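Local coordinates for protein beta-lactamase Rm3 (PDB 5IQK) that hydrolyses beta-lactam antibiotics as a zinc-dependent subclass B3 metallo-beta-lactamase, consistent with a role in antibiotic resistance, at residues A[73-78]-A[101-106]; A[112-117]-A[194-199]; A[116-121]-A[182-187]; A[203-208]-A[259-264]. One frame throughout, in Å; residues are numbered along the deposited sequence.

The four contacts run from the zinc site to the outer helices of an alpha-beta/beta-alpha fold. Contact 1 joins the loop that follows strand 70-74 of the seven-stranded sheet to helix 101-109. The loop after that helix opens contacts 2 and 3, which share Asp116 and Pro117 and have centres about 9 Å apart. Both reach into the long loop between strand 171-178 and helix 200-212. Contact 4 packs helix 200-212 on helix 249-269, its centre about 16 Å from that of contact 2 and 15 Å from that of contact 3. Tyr197 with Asp203, and Ser185 with Arg264, tie this long loop to the two helices, consistent with a wall beside the zinc site that is held to the helical layer.

Contact 1 (A[73-78]-A[101-106]); sequences ILNSHG and PSAALD. With ZN (zinc ion), chain C.
Asn75 and Asp106 reach across through different first torsions. In Asn75 CG stands opposite the backbone N (chi1 173°), which brings OD1 to 3.6 Å from Ala103 CB. Asp106 keeps CG beside its own N (chi1 -58°), and OD2 comes to 3.7 Å from Gly78 CA. Both approaches are van der Waals packing. Ala103 and Asp106 lie three residues apart on one side of their helix, and with residues as small as Gly78 and Ala103 here, their CA atoms come within 4.8 Å. The other branch of the Asn75 amide braces its own loop: ND2 donates to His77 O at 2.9 Å and a fairly straight 162°, with the acceptor close to the amide plane and the donor well above the carbonyl plane. The loop held this way carries His77, whose NE2 binds zinc at 2.1 Å together with His79 and His155, while Asp179 takes ND1 and fixes the rotation of the ring. This is the start of the family's HxHxDH zinc motif. Strand 70-74 runs between strands 42-45 and 96-99, and helix 101-109 follows the latter, turning Ala104 onto Met131 and Leu133 of edge strand 131-133.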
loop_
_atom_site.group_PDB
_atom_site.type_symbol
_atom_site.label_atom_id
_atom_site.label_comp_id
_atom_site.label_asym_id
_atom_site.label_seq_id
_atom_site.Cartn_x
_atom_site.Cartn_y
_atom_site.Cartn_z
ATOM N N ILE A 73 -8.220 3.585 8.937
ATOM C CA ILE A 73 -7.296 2.652 8.303
ATOM C C ILE A 73 -7.555 2.644 6.797
ATOM O O ILE A 73 -8.706 2.510 6.372
ATOM C CB ILE A 73 -7.461 1.225 8.852
ATOM C CG1 ILE A 73 -7.252 1.214 10.370
ATOM C CG2 ILE A 73 -6.522 0.257 8.128
ATOM C CD1 ILE A 73 -7.597 -0.105 11.017
ATOM N N LEU A 74 -6.500 2.815 6.006
ATOM C CA LEU A 74 -6.618 2.837 4.549
ATOM C C LEU A 74 -6.034 1.576 3.930
ATOM O O LEU A 74 -5.068 1.020 4.428
ATOM C CB LEU A 74 -5.912 4.052 3.966
ATOM C CG LEU A 74 -6.310 5.362 4.662
ATOM C CD1 LEU A 74 -5.554 6.533 4.069
ATOM C CD2 LEU A 74 -7.812 5.589 4.605
ATOM N N ASN A 75 -6.636 1.139 2.831
ATOM C CA ASN A 75 -6.167 -0.029 2.103
ATOM C C ASN A 75 -5.622 0.363 0.729
ATOM O O ASN A 75 -6.106 1.314 0.110
ATOM C CB ASN A 75 -7.305 -1.044 1.954
ATOM C CG ASN A 75 -6.936 -2.208 1.047
ATOM O OD1 ASN A 75 -7.528 -2.392 -0.021
ATOM N ND2 ASN A 75 -5.934 -2.979 1.451
ATOM N N SER A 76 -4.608 -0.357 0.264
ATOM C CA SER A 76 -4.103 -0.179 -1.089
ATOM C C SER A 76 -4.832 -1.137 -2.041
ATOM O O SER A 76 -5.538 -0.701 -2.952
ATOM C CB SER A 76 -2.596 -0.416 -1.142
ATOM O OG SER A 76 -2.279 -1.691 -0.614
ATOM N N HIS A 77 -4.684 -2.440 -1.817
ATOM C CA HIS A 77 -5.496 -3.409 -2.576
ATOM C C HIS A 77 -5.789 -4.675 -1.767
ATOM O O HIS A 77 -5.232 -4.885 -0.685
ATOM C CB HIS A 77 -4.845 -3.754 -3.929
ATOM C CG HIS A 77 -3.546 -4.509 -3.854
ATOM N ND1 HIS A 77 -2.340 -3.891 -3.594
ATOM C CD2 HIS A 77 -3.248 -5.810 -4.115
ATOM C CE1 HIS A 77 -1.365 -4.785 -3.643
ATOM N NE2 HIS A 77 -1.888 -5.955 -3.953
ATOM N N GLY A 78 -6.658 -5.520 -2.317
ATOM C CA GLY A 78 -7.304 -6.582 -1.563
ATOM C C GLY A 78 -6.558 -7.897 -1.409
ATOM O O GLY A 78 -7.098 -8.859 -0.868
ATOM N N PRO A 101 -14.143 0.443 -4.171
ATOM C CA PRO A 101 -15.317 -0.423 -4.315
ATOM C C PRO A 101 -14.913 -1.855 -4.658
ATOM O O PRO A 101 -15.447 -2.800 -4.076
ATOM C CB PRO A 101 -16.086 0.236 -5.457
ATOM C CG PRO A 101 -15.761 1.685 -5.294
ATOM C CD PRO A 101 -14.320 1.731 -4.867
ATOM N N SER A 102 -13.939 -2.012 -5.542
ATOM C CA SER A 102 -13.510 -3.359 -5.929
ATOM C C SER A 102 -12.748 -4.063 -4.791
ATOM O O SER A 102 -13.042 -5.212 -4.472
ATOM C CB SER A 102 -12.662 -3.315 -7.195
ATOM O OG SER A 102 -12.116 -4.597 -7.468
ATOM N N ALA A 103 -11.780 -3.386 -4.181
ATOM C CA ALA A 103 -11.027 -3.992 -3.081
ATOM C C ALA A 103 -11.950 -4.325 -1.902
ATOM O O ALA A 103 -11.764 -5.328 -1.215
ATOM C CB ALA A 103 -9.886 -3.067 -2.624
ATOM N N ALA A 104 -12.956 -3.484 -1.673
ATOM C CA ALA A 104 -13.858 -3.682 -0.541
ATOM C C ALA A 104 -14.624 -4.991 -0.663
ATOM O O ALA A 104 -15.005 -5.595 0.343
ATOM C CB ALA A 104 -14.832 -2.523 -0.423
ATOM N N LEU A 105 -14.876 -5.407 -1.894
ATOM C CA LEU A 105 -15.507 -6.699 -2.122
ATOM C C LEU A 105 -14.595 -7.818 -1.640
ATOM O O LEU A 105 -15.059 -8.761 -0.993
ATOM C CB LEU A 105 -15.847 -6.893 -3.597
ATOM C CG LEU A 105 -16.942 -6.002 -4.179
ATOM C CD1 LEU A 105 -17.032 -6.244 -5.675
ATOM C CD2 LEU A 105 -18.270 -6.282 -3.498
ATOM N N ASP A 106 -13.301 -7.717 -1.947
ATOM C CA ASP A 106 -12.333 -8.699 -1.445
ATOM C C ASP A 106 -12.285 -8.692 0.085
ATOM O O ASP A 106 -12.348 -9.745 0.722
ATOM C CB ASP A 106 -10.916 -8.432 -1.971
ATOM C CG ASP A 106 -10.826 -8.422 -3.482
ATOM O OD1 ASP A 106 -11.747 -8.931 -4.148
ATOM O OD2 ASP A 106 -9.815 -7.901 -4.000
HETATM ZN ZN ZN C . -0.945 -7.657 -4.661
HETATM O O HOH W 1 1.352 -6.502 -4.514
HETATM O O HOH W 2 0.444 -8.477 -3.661
#

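Contact 2 (A[112-117]-A[194-199]); sequences VGPDDP and SSEYPN
Glu196 and Tyr197 point their CB atoms at the turn of residues 113-116 and lie against its successive carbonyl groups. Glu196 sets CB 3.3 Å from Pro114 O, and its chain, bent at chi2 (-68°), curls so that OE2 passes the proline ring, 3.5 Å from Pro114 CB. Tyr197 meets the next peptide: its CB is 3.3 Å from Asp115 O, and the ring leans obliquely beside the same oxygen. Asp115 O is buried here with no polar partner in the model. The same ring side also meets Pro117, whose CD is a looser 4.3 Å from Tyr197 CD2. The approach is returned by Asp115, whose CB sits 3.4 Å from Glu196 O while its carboxylate turns to another side, and Asp115 OD1 stays 6.4 Å from Glu196 OE2, so the two like charges do not touch. Each loop is held internally. A type I beta turn closes with Asp116 N to Gly113 O, and Ser194 OG accepts from Tyr197 N at 2.8 Å in an ST motif, which fixes the backbone from which the tyrosine springs. Tyr197 OH bonds to Asp203, so its far end is moored to helix 200-212. The contact thus joins the loop between helix 101-109 and strand 131-133 to the loop between strand 171-178 and that helix.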
loop_
_atom_site.group_PDB
_atom_site.type_symbol
_atom_site.label_atom_id
_atom_site.label_comp_id
_atom_site.label_asym_id
_atom_site.label_seq_id
_atom_site.Cartn_x
_atom_site.Cartn_y
_atom_site.Cartn_z
ATOM N N VAL A 112 -10.382 -12.887 -2.970
ATOM C CA VAL A 112 -10.528 -12.102 -4.177
ATOM C C VAL A 112 -11.493 -12.782 -5.137
ATOM O O VAL A 112 -11.805 -13.964 -4.989
ATOM C CB VAL A 112 -9.182 -11.868 -4.850
ATOM C CG1 VAL A 112 -8.209 -11.182 -3.868
ATOM C CG2 VAL A 112 -8.604 -13.191 -5.341
ATOM N N GLY A 113 -11.985 -12.013 -6.098
ATOM C CA GLY A 113 -12.932 -12.507 -7.075
ATOM C C GLY A 113 -12.255 -12.912 -8.365
ATOM O O GLY A 113 -11.044 -12.760 -8.518
ATOM N N PRO A 114 -13.047 -13.403 -9.318
ATOM C CA PRO A 114 -12.561 -13.992 -10.569
ATOM C C PRO A 114 -11.769 -13.014 -11.433
ATOM O O PRO A 114 -10.979 -13.474 -12.253
ATOM C CB PRO A 114 -13.853 -14.414 -11.275
ATOM C CG PRO A 114 -14.849 -14.599 -10.184
ATOM C CD PRO A 114 -14.508 -13.551 -9.165
ATOM N N ASP A 115 -11.942 -11.706 -11.234
ATOM C CA ASP A 115 -11.186 -10.724 -12.012
ATOM C C ASP A 115 -9.781 -10.454 -11.468
ATOM O O ASP A 115 -9.019 -9.701 -12.063
ATOM C CB ASP A 115 -11.965 -9.399 -12.132
ATOM C CG ASP A 115 -12.476 -8.869 -10.796
ATOM O OD1 ASP A 115 -12.469 -9.613 -9.791
ATOM O OD2 ASP A 115 -12.901 -7.690 -10.763
ATOM N N ASP A 116 -9.411 -11.097 -10.367
ATOM C CA ASP A 116 -8.083 -10.874 -9.801
ATOM C C ASP A 116 -7.060 -11.742 -10.520
ATOM O O ASP A 116 -7.311 -12.930 -10.776
ATOM C CB ASP A 116 -8.082 -11.172 -8.308
ATOM C CG ASP A 116 -6.883 -10.573 -7.594
ATOM O OD1 ASP A 116 -7.072 -9.564 -6.885
ATOM O OD2 ASP A 116 -5.758 -11.110 -7.740
ATOM N N PRO A 117 -5.913 -11.154 -10.880
ATOM C CA PRO A 117 -4.871 -11.968 -11.527
ATOM C C PRO A 117 -4.413 -13.140 -10.651
ATOM O O PRO A 117 -3.869 -14.112 -11.196
ATOM C CB PRO A 117 -3.732 -10.965 -11.753
ATOM C CG PRO A 117 -4.432 -9.639 -11.858
ATOM C CD PRO A 117 -5.585 -9.721 -10.891
ATOM N N SER A 194 -7.500 -11.486 -20.656
ATOM C CA SER A 194 -8.354 -12.006 -19.594
ATOM C C SER A 194 -9.822 -11.734 -19.894
ATOM O O SER A 194 -10.189 -10.586 -20.141
ATOM C CB SER A 194 -7.978 -11.367 -18.249
ATOM O OG SER A 194 -8.871 -11.785 -17.228
ATOM N N SER A 195 -10.671 -12.758 -19.831
ATOM C CA SER A 195 -12.095 -12.534 -20.049
ATOM C C SER A 195 -12.748 -11.961 -18.786
ATOM O O SER A 195 -13.769 -11.269 -18.869
ATOM C CB SER A 195 -12.795 -13.834 -20.443
ATOM O OG SER A 195 -12.559 -14.836 -19.465
ATOM N N GLU A 196 -12.147 -12.232 -17.628
ATOM C CA GLU A 196 -12.675 -11.739 -16.348
ATOM C C GLU A 196 -12.152 -10.353 -16.021
ATOM O O GLU A 196 -12.839 -9.559 -15.368
ATOM C CB GLU A 196 -12.331 -12.706 -15.206
ATOM C CG GLU A 196 -12.951 -14.085 -15.385
ATOM C CD GLU A 196 -14.461 -14.073 -15.245
ATOM O OE1 GLU A 196 -15.123 -14.860 -15.950
ATOM O OE2 GLU A 196 -14.991 -13.279 -14.438
ATOM N N TYR A 197 -10.937 -10.051 -16.475
ATOM C CA TYR A 197 -10.359 -8.730 -16.229
ATOM C C TYR A 197 -9.905 -8.106 -17.548
ATOM O O TYR A 197 -8.709 -7.892 -17.761
ATOM C CB TYR A 197 -9.189 -8.836 -15.232
ATOM C CG TYR A 197 -8.629 -7.513 -14.723
ATOM C CD1 TYR A 197 -9.280 -6.303 -14.969
ATOM C CD2 TYR A 197 -7.438 -7.481 -14.001
ATOM C CE1 TYR A 197 -8.751 -5.090 -14.499
ATOM C CE2 TYR A 197 -6.907 -6.274 -13.523
ATOM C CZ TYR A 197 -7.570 -5.089 -13.782
ATOM O OH TYR A 197 -7.036 -3.906 -13.320
ATOM N N PRO A 198 -10.870 -7.776 -18.427
ATOM C CA PRO A 198 -10.496 -7.299 -19.762
ATOM C C PRO A 198 -9.875 -5.923 -19.746
ATOM O O PRO A 198 -9.178 -5.586 -20.702
ATOM C CB PRO A 198 -11.833 -7.284 -20.518
ATOM C CG PRO A 198 -12.863 -7.134 -19.466
ATOM C CD PRO A 198 -12.331 -7.915 -18.290
ATOM N N ASN A 199 -10.080 -5.157 -18.670
ATOM C CA ASN A 199 -9.559 -3.795 -18.632
ATOM C C ASN A 199 -8.164 -3.702 -18.054
ATOM O O ASN A 199 -7.664 -2.607 -17.819
ATOM C CB ASN A 199 -10.478 -2.884 -17.826
ATOM C CG ASN A 199 -10.633 -1.530 -18.467
ATOM O OD1 ASN A 199 -10.907 -1.442 -19.650
ATOM N ND2 ASN A 199 -10.416 -0.465 -17.699
#

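Contact 3 (A[116-121]-A[182-187]); sequences DPQYHA and NAVSRP. With ZN (zinc ion), chain F.
Pro117 O is gripped twice by Arg186: the backbone N donates to it at 3.1 Å and a nearly straight 165°, and NH2 of the same residue makes a short but bent, weak bond at 2.8 Å. A second weak bond, also from Arg186 NH2, goes to Asp116 O at 3.2 Å. The arginine can hold Pro117 O with both its main chain and its tip because CG sits between the backbone N and the carbonyl carbon (chi1 73°) and the chain then runs extended to NE. Tyr119 O lies over one face of the guanidinium, offset toward its rim; it is 3.0 Å from Arg186 NE, but the angle is too poor for a bond. Apolar atoms fill in beside these groups, Ala121 CB 3.7 Å from Arg186 CB and Pro117 CB 3.6 Å from Ser185 CB. Behind them, two overlapping turns, type I at residues 116-119 and type II at 118-121, set the carbonyls in place. Asp116 OD2 adds an Asx turn over the first, accepting from Gln118 N at 2.8 Å, and also takes His79 NE2. In segment 182-187, Ser185 OG donates to Arg186 O and is also hydrogen-bonded to Arg264. His120 ND1 binds a separate zinc ion at 2.2 Å, away from the histidine cluster of the core. Through the bonds of Asp116 to His79 and Asn182 O to His155, the two loops contribute second-shell bonds to zinc ligands, and so probably steady the zinc site of the metallo-beta-lactamase fold.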
loop_
_atom_site.group_PDB
_atom_site.type_symbol
_atom_site.label_atom_id
_atom_site.label_comp_id
_atom_site.label_asym_id
_atom_site.label_seq_id
_atom_site.Cartn_x
_atom_site.Cartn_y
_atom_site.Cartn_z
ATOM N N ASP A 116 -9.411 -11.097 -10.367
ATOM C CA ASP A 116 -8.083 -10.874 -9.801
ATOM C C ASP A 116 -7.060 -11.742 -10.520
ATOM O O ASP A 116 -7.311 -12.930 -10.776
ATOM C CB ASP A 116 -8.082 -11.172 -8.308
ATOM C CG ASP A 116 -6.883 -10.573 -7.594
ATOM O OD1 ASP A 116 -7.072 -9.564 -6.885
ATOM O OD2 ASP A 116 -5.758 -11.110 -7.740
ATOM N N PRO A 117 -5.913 -11.154 -10.880
ATOM C CA PRO A 117 -4.871 -11.968 -11.527
ATOM C C PRO A 117 -4.413 -13.140 -10.651
ATOM O O PRO A 117 -3.869 -14.112 -11.196
ATOM C CB PRO A 117 -3.732 -10.965 -11.753
ATOM C CG PRO A 117 -4.432 -9.639 -11.858
ATOM C CD PRO A 117 -5.585 -9.721 -10.891
ATOM N N GLN A 118 -4.662 -13.077 -9.342
ATOM C CA GLN A 118 -4.291 -14.181 -8.458
ATOM C C GLN A 118 -5.486 -14.893 -7.817
ATOM O O GLN A 118 -5.347 -15.576 -6.793
ATOM C CB GLN A 118 -3.313 -13.682 -7.394
ATOM C CG GLN A 118 -2.063 -13.094 -8.029
ATOM C CD GLN A 118 -1.036 -12.628 -7.018
ATOM O OE1 GLN A 118 -0.573 -11.482 -7.078
ATOM N NE2 GLN A 118 -0.656 -13.512 -6.106
ATOM N N TYR A 119 -6.647 -14.800 -8.472
ATOM C CA TYR A 119 -7.823 -15.572 -8.072
ATOM C C TYR A 119 -7.479 -17.060 -8.039
ATOM O O TYR A 119 -6.758 -17.510 -8.909
ATOM C CB TYR A 119 -8.974 -15.333 -9.064
ATOM C CG TYR A 119 -10.221 -16.116 -8.748
ATOM C CD1 TYR A 119 -10.624 -17.197 -9.550
ATOM C CD2 TYR A 119 -11.001 -15.785 -7.644
ATOM C CE1 TYR A 119 -11.780 -17.904 -9.257
ATOM C CE2 TYR A 119 -12.154 -16.474 -7.350
ATOM C CZ TYR A 119 -12.536 -17.543 -8.150
ATOM O OH TYR A 119 -13.685 -18.232 -7.843
ATOM N N HIS A 120 -7.959 -17.799 -7.035
ATOM C CA HIS A 120 -7.732 -19.252 -6.946
ATOM C C HIS A 120 -6.290 -19.576 -6.551
ATOM O O HIS A 120 -5.917 -20.747 -6.503
ATOM C CB HIS A 120 -8.078 -19.950 -8.295
ATOM C CG HIS A 120 -8.473 -21.388 -8.171
ATOM N ND1 HIS A 120 -8.423 -22.265 -9.238
ATOM C CD2 HIS A 120 -8.957 -22.097 -7.124
ATOM C CE1 HIS A 120 -8.850 -23.451 -8.846
ATOM N NE2 HIS A 120 -9.183 -23.376 -7.570
ATOM N N ALA A 121 -5.479 -18.556 -6.256
ATOM C CA ALA A 121 -4.058 -18.777 -6.006
ATOM C C ALA A 121 -3.570 -18.078 -4.734
ATOM O O ALA A 121 -2.367 -17.940 -4.528
ATOM C CB ALA A 121 -3.224 -18.308 -7.207
ATOM N N ASN A 182 2.787 -3.814 -10.412
ATOM C CA ASN A 182 3.550 -4.814 -11.135
ATOM C C ASN A 182 2.633 -5.878 -11.741
ATOM O O ASN A 182 1.754 -6.430 -11.068
ATOM C CB ASN A 182 4.627 -5.445 -10.228
ATOM C CG ASN A 182 4.066 -6.096 -8.953
ATOM O OD1 ASN A 182 3.074 -5.648 -8.372
ATOM N ND2 ASN A 182 4.738 -7.153 -8.504
ATOM N N ALA A 183 2.841 -6.139 -13.029
ATOM C CA ALA A 183 2.062 -7.132 -13.764
ATOM C C ALA A 183 2.546 -8.551 -13.454
ATOM O O ALA A 183 3.277 -9.173 -14.248
ATOM C CB ALA A 183 2.128 -6.858 -15.271
ATOM N N VAL A 184 2.157 -9.036 -12.279
ATOM C CA VAL A 184 2.419 -10.405 -11.867
ATOM C C VAL A 184 1.072 -11.056 -11.562
ATOM O O VAL A 184 0.087 -10.362 -11.279
ATOM C CB VAL A 184 3.329 -10.474 -10.630
ATOM C CG1 VAL A 184 4.627 -9.747 -10.897
ATOM C CG2 VAL A 184 2.619 -9.833 -9.439
ATOM N N SER A 185 1.025 -12.385 -11.633
ATOM C CA SER A 185 -0.237 -13.117 -11.521
ATOM C C SER A 185 0.006 -14.580 -11.168
ATOM O O SER A 185 1.149 -15.019 -11.063
ATOM C CB SER A 185 -1.003 -13.060 -12.849
ATOM O OG SER A 185 -0.314 -13.840 -13.817
ATOM N N ARG A 186 -1.070 -15.348 -11.026
ATOM C CA ARG A 186 -0.908 -16.786 -11.047
ATOM C C ARG A 186 -0.457 -17.203 -12.452
ATOM O O ARG A 186 -0.746 -16.510 -13.445
ATOM C CB ARG A 186 -2.209 -17.491 -10.651
ATOM C CG ARG A 186 -3.350 -17.460 -11.711
ATOM C CD ARG A 186 -4.607 -17.873 -10.981
ATOM N NE ARG A 186 -5.876 -17.935 -11.718
ATOM C CZ ARG A 186 -6.598 -16.873 -12.092
ATOM N NH1 ARG A 186 -7.768 -17.048 -12.684
ATOM N NH2 ARG A 186 -6.141 -15.634 -11.920
ATOM N N PRO A 187 0.292 -18.309 -12.549
ATOM C CA PRO A 187 0.663 -18.767 -13.888
ATOM C C PRO A 187 -0.571 -19.037 -14.741
ATOM O O PRO A 187 -1.589 -19.525 -14.245
ATOM C CB PRO A 187 1.453 -20.055 -13.618
ATOM C CG PRO A 187 2.055 -19.818 -12.261
ATOM C CD PRO A 187 0.957 -19.094 -11.492
HETATM ZN ZN ZN F . -7.875 -21.973 -11.378
HETATM O O HOH W 3 -5.947 -21.253 -11.301
#

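Contact 4 (A[203-208]-A[259-264]); sequences DLRHSF and TLLDSR
Helices 200-212 and 249-269 run nearly antiparallel where residues 203-208 face 259-264, with segment axes 161° apart in direction and 12.1 Å at closest approach. They form part of the outer helical layer of the alpha-beta/beta-alpha fold of metallo-beta-lactamases. At that wide spacing the gap is bridged by Leu261, which projects from the longer helix and meets three residues with its two methyls. Its CG is anti to the backbone N (chi1 -179°), aiming the branched end at the other helix. Leu261 CD1 touches Leu204 CD1 at 3.8 Å, while Leu261 CD2 comes to the edge of the Phe208 ring, 3.8 Å from CE2. Phe208 also packs on Val254 and Ala257 of the same long helix, extending the apolar seam. On the exposed flank Arg205, bent at chi2 (-72°), folds its guanidinium over Leu261, so that CD2 of the leucine lies over the centre of the flat group, 3.6 Å from Arg205 CZ. Asp262 stands near its edge, OD1 being 4.4 Å from Arg205 NH2, beyond a salt bridge. A water lies in the guanidinium plane between Arg205 NH1 and Asp262 OD1, its 2.5 Å separations short enough to make the bridge doubtful.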
loop_
_atom_site.group_PDB
_atom_site.type_symbol
_atom_site.label_atom_id
_atom_site.label_comp_id
_atom_site.label_asym_id
_atom_site.label_seq_id
_atom_site.Cartn_x
_atom_site.Cartn_y
_atom_site.Cartn_z
ATOM N N ASP A 203 -6.209 -0.299 -17.494
ATOM C CA ASP A 203 -5.970 0.078 -16.091
ATOM C C ASP A 203 -4.500 0.377 -15.798
ATOM O O ASP A 203 -4.177 1.427 -15.216
ATOM C CB ASP A 203 -6.440 -1.029 -15.146
ATOM C CG ASP A 203 -7.922 -0.991 -14.888
ATOM O OD1 ASP A 203 -8.594 -0.088 -15.419
ATOM O OD2 ASP A 203 -8.417 -1.880 -14.168
ATOM N N LEU A 204 -3.615 -0.542 -16.182
ATOM C CA LEU A 204 -2.184 -0.352 -15.946
ATOM C C LEU A 204 -1.656 0.905 -16.629
ATOM O O LEU A 204 -0.935 1.683 -16.003
ATOM C CB LEU A 204 -1.387 -1.575 -16.416
ATOM C CG LEU A 204 -1.347 -2.816 -15.515
ATOM C CD1 LEU A 204 -0.786 -4.006 -16.279
ATOM C CD2 LEU A 204 -0.521 -2.559 -14.253
ATOM N N ARG A 205 -2.015 1.116 -17.896
ATOM C CA ARG A 205 -1.545 2.297 -18.611
ATOM C C ARG A 205 -2.016 3.593 -17.965
ATOM O O ARG A 205 -1.255 4.551 -17.869
ATOM C CB ARG A 205 -1.992 2.289 -20.082
ATOM C CG ARG A 205 -1.599 1.056 -20.869
ATOM C CD ARG A 205 -0.111 1.052 -21.156
ATOM N NE ARG A 205 0.296 -0.098 -21.957
ATOM C CZ ARG A 205 1.553 -0.511 -22.061
ATOM N NH1 ARG A 205 2.514 0.136 -21.408
ATOM N NH2 ARG A 205 1.848 -1.572 -22.805
ATOM N N HIS A 206 -3.275 3.632 -17.540
ATOM C CA HIS A 206 -3.817 4.846 -16.959
ATOM C C HIS A 206 -3.208 5.064 -15.560
ATOM O O HIS A 206 -3.015 6.208 -15.135
ATOM C CB HIS A 206 -5.351 4.806 -16.929
ATOM C CG HIS A 206 -5.985 6.103 -16.515
ATOM N ND1 HIS A 206 -6.178 7.145 -17.396
ATOM C CD2 HIS A 206 -6.497 6.515 -15.330
ATOM C CE1 HIS A 206 -6.755 8.153 -16.765
ATOM N NE2 HIS A 206 -6.970 7.791 -15.514
ATOM N N SER A 207 -2.946 3.975 -14.841
ATOM C CA SER A 207 -2.281 4.050 -13.530
ATOM C C SER A 207 -0.857 4.577 -13.675
ATOM O O SER A 207 -0.423 5.407 -12.877
ATOM C CB SER A 207 -2.268 2.684 -12.829
ATOM O OG SER A 207 -3.581 2.342 -12.423
ATOM N N PHE A 208 -0.135 4.093 -14.685
ATOM C CA PHE A 208 1.194 4.631 -15.014
ATOM C C PHE A 208 1.137 6.153 -15.205
ATOM O O PHE A 208 1.986 6.891 -14.699
ATOM C CB PHE A 208 1.763 3.977 -16.280
ATOM C CG PHE A 208 2.055 2.496 -16.150
ATOM C CD1 PHE A 208 2.161 1.877 -14.915
ATOM C CD2 PHE A 208 2.243 1.732 -17.290
ATOM C CE1 PHE A 208 2.434 0.513 -14.818
ATOM C CE2 PHE A 208 2.524 0.377 -17.204
ATOM C CZ PHE A 208 2.621 -0.240 -15.970
ATOM N N THR A 259 8.654 -1.182 -17.695
ATOM C CA THR A 259 9.649 -2.135 -18.155
ATOM C C THR A 259 9.199 -3.556 -17.872
ATOM O O THR A 259 9.287 -4.432 -18.745
ATOM C CB THR A 259 11.002 -1.870 -17.481
ATOM O OG1 THR A 259 11.471 -0.580 -17.885
ATOM C CG2 THR A 259 12.021 -2.905 -17.883
ATOM N N LEU A 260 8.717 -3.780 -16.653
ATOM C CA LEU A 260 8.195 -5.085 -16.266
ATOM C C LEU A 260 7.016 -5.462 -17.171
ATOM O O LEU A 260 6.946 -6.588 -17.675
ATOM C CB LEU A 260 7.786 -5.081 -14.787
ATOM C CG LEU A 260 7.235 -6.342 -14.110
ATOM C CD1 LEU A 260 7.436 -6.279 -12.612
ATOM C CD2 LEU A 260 5.771 -6.591 -14.411
ATOM N N LEU A 261 6.081 -4.534 -17.374
ATOM C CA LEU A 261 4.930 -4.833 -18.239
ATOM C C LEU A 261 5.350 -5.203 -19.670
ATOM O O LEU A 261 4.783 -6.131 -20.267
ATOM C CB LEU A 261 3.944 -3.659 -18.276
ATOM C CG LEU A 261 2.715 -3.933 -19.151
ATOM C CD1 LEU A 261 1.953 -5.158 -18.659
ATOM C CD2 LEU A 261 1.795 -2.726 -19.206
ATOM N N ASP A 262 6.330 -4.490 -20.226
ATOM C CA ASP A 262 6.809 -4.790 -21.578
ATOM C C ASP A 262 7.325 -6.218 -21.684
ATOM O O ASP A 262 7.041 -6.925 -22.657
ATOM C CB ASP A 262 7.922 -3.829 -22.002
ATOM C CG ASP A 262 7.427 -2.414 -22.222
ATOM O OD1 ASP A 262 6.223 -2.238 -22.502
ATOM O OD2 ASP A 262 8.252 -1.477 -22.131
ATOM N N SER A 263 8.076 -6.639 -20.674
ATOM C CA SER A 263 8.610 -7.998 -20.631
ATOM C C SER A 263 7.502 -9.019 -20.497
ATOM O O SER A 263 7.543 -10.079 -21.123
ATOM C CB SER A 263 9.588 -8.167 -19.469
ATOM O OG SER A 263 10.766 -7.428 -19.694
ATOM N N ARG A 264 6.534 -8.706 -19.645
ATOM C CA ARG A 264 5.419 -9.602 -19.380
ATOM C C ARG A 264 4.589 -9.822 -20.642
ATOM O O ARG A 264 4.282 -10.965 -20.999
ATOM C CB ARG A 264 4.550 -9.035 -18.246
ATOM C CG ARG A 264 3.224 -9.753 -18.032
ATOM C CD ARG A 264 3.419 -11.205 -17.655
ATOM N NE ARG A 264 2.138 -11.887 -17.520
ATOM C CZ ARG A 264 1.700 -12.462 -16.411
ATOM N NH1 ARG A 264 2.458 -12.463 -15.319
ATOM N NH2 ARG A 264 0.506 -13.049 -16.403
HETATM O O HOH W 4 4.895 -0.674 -21.071
#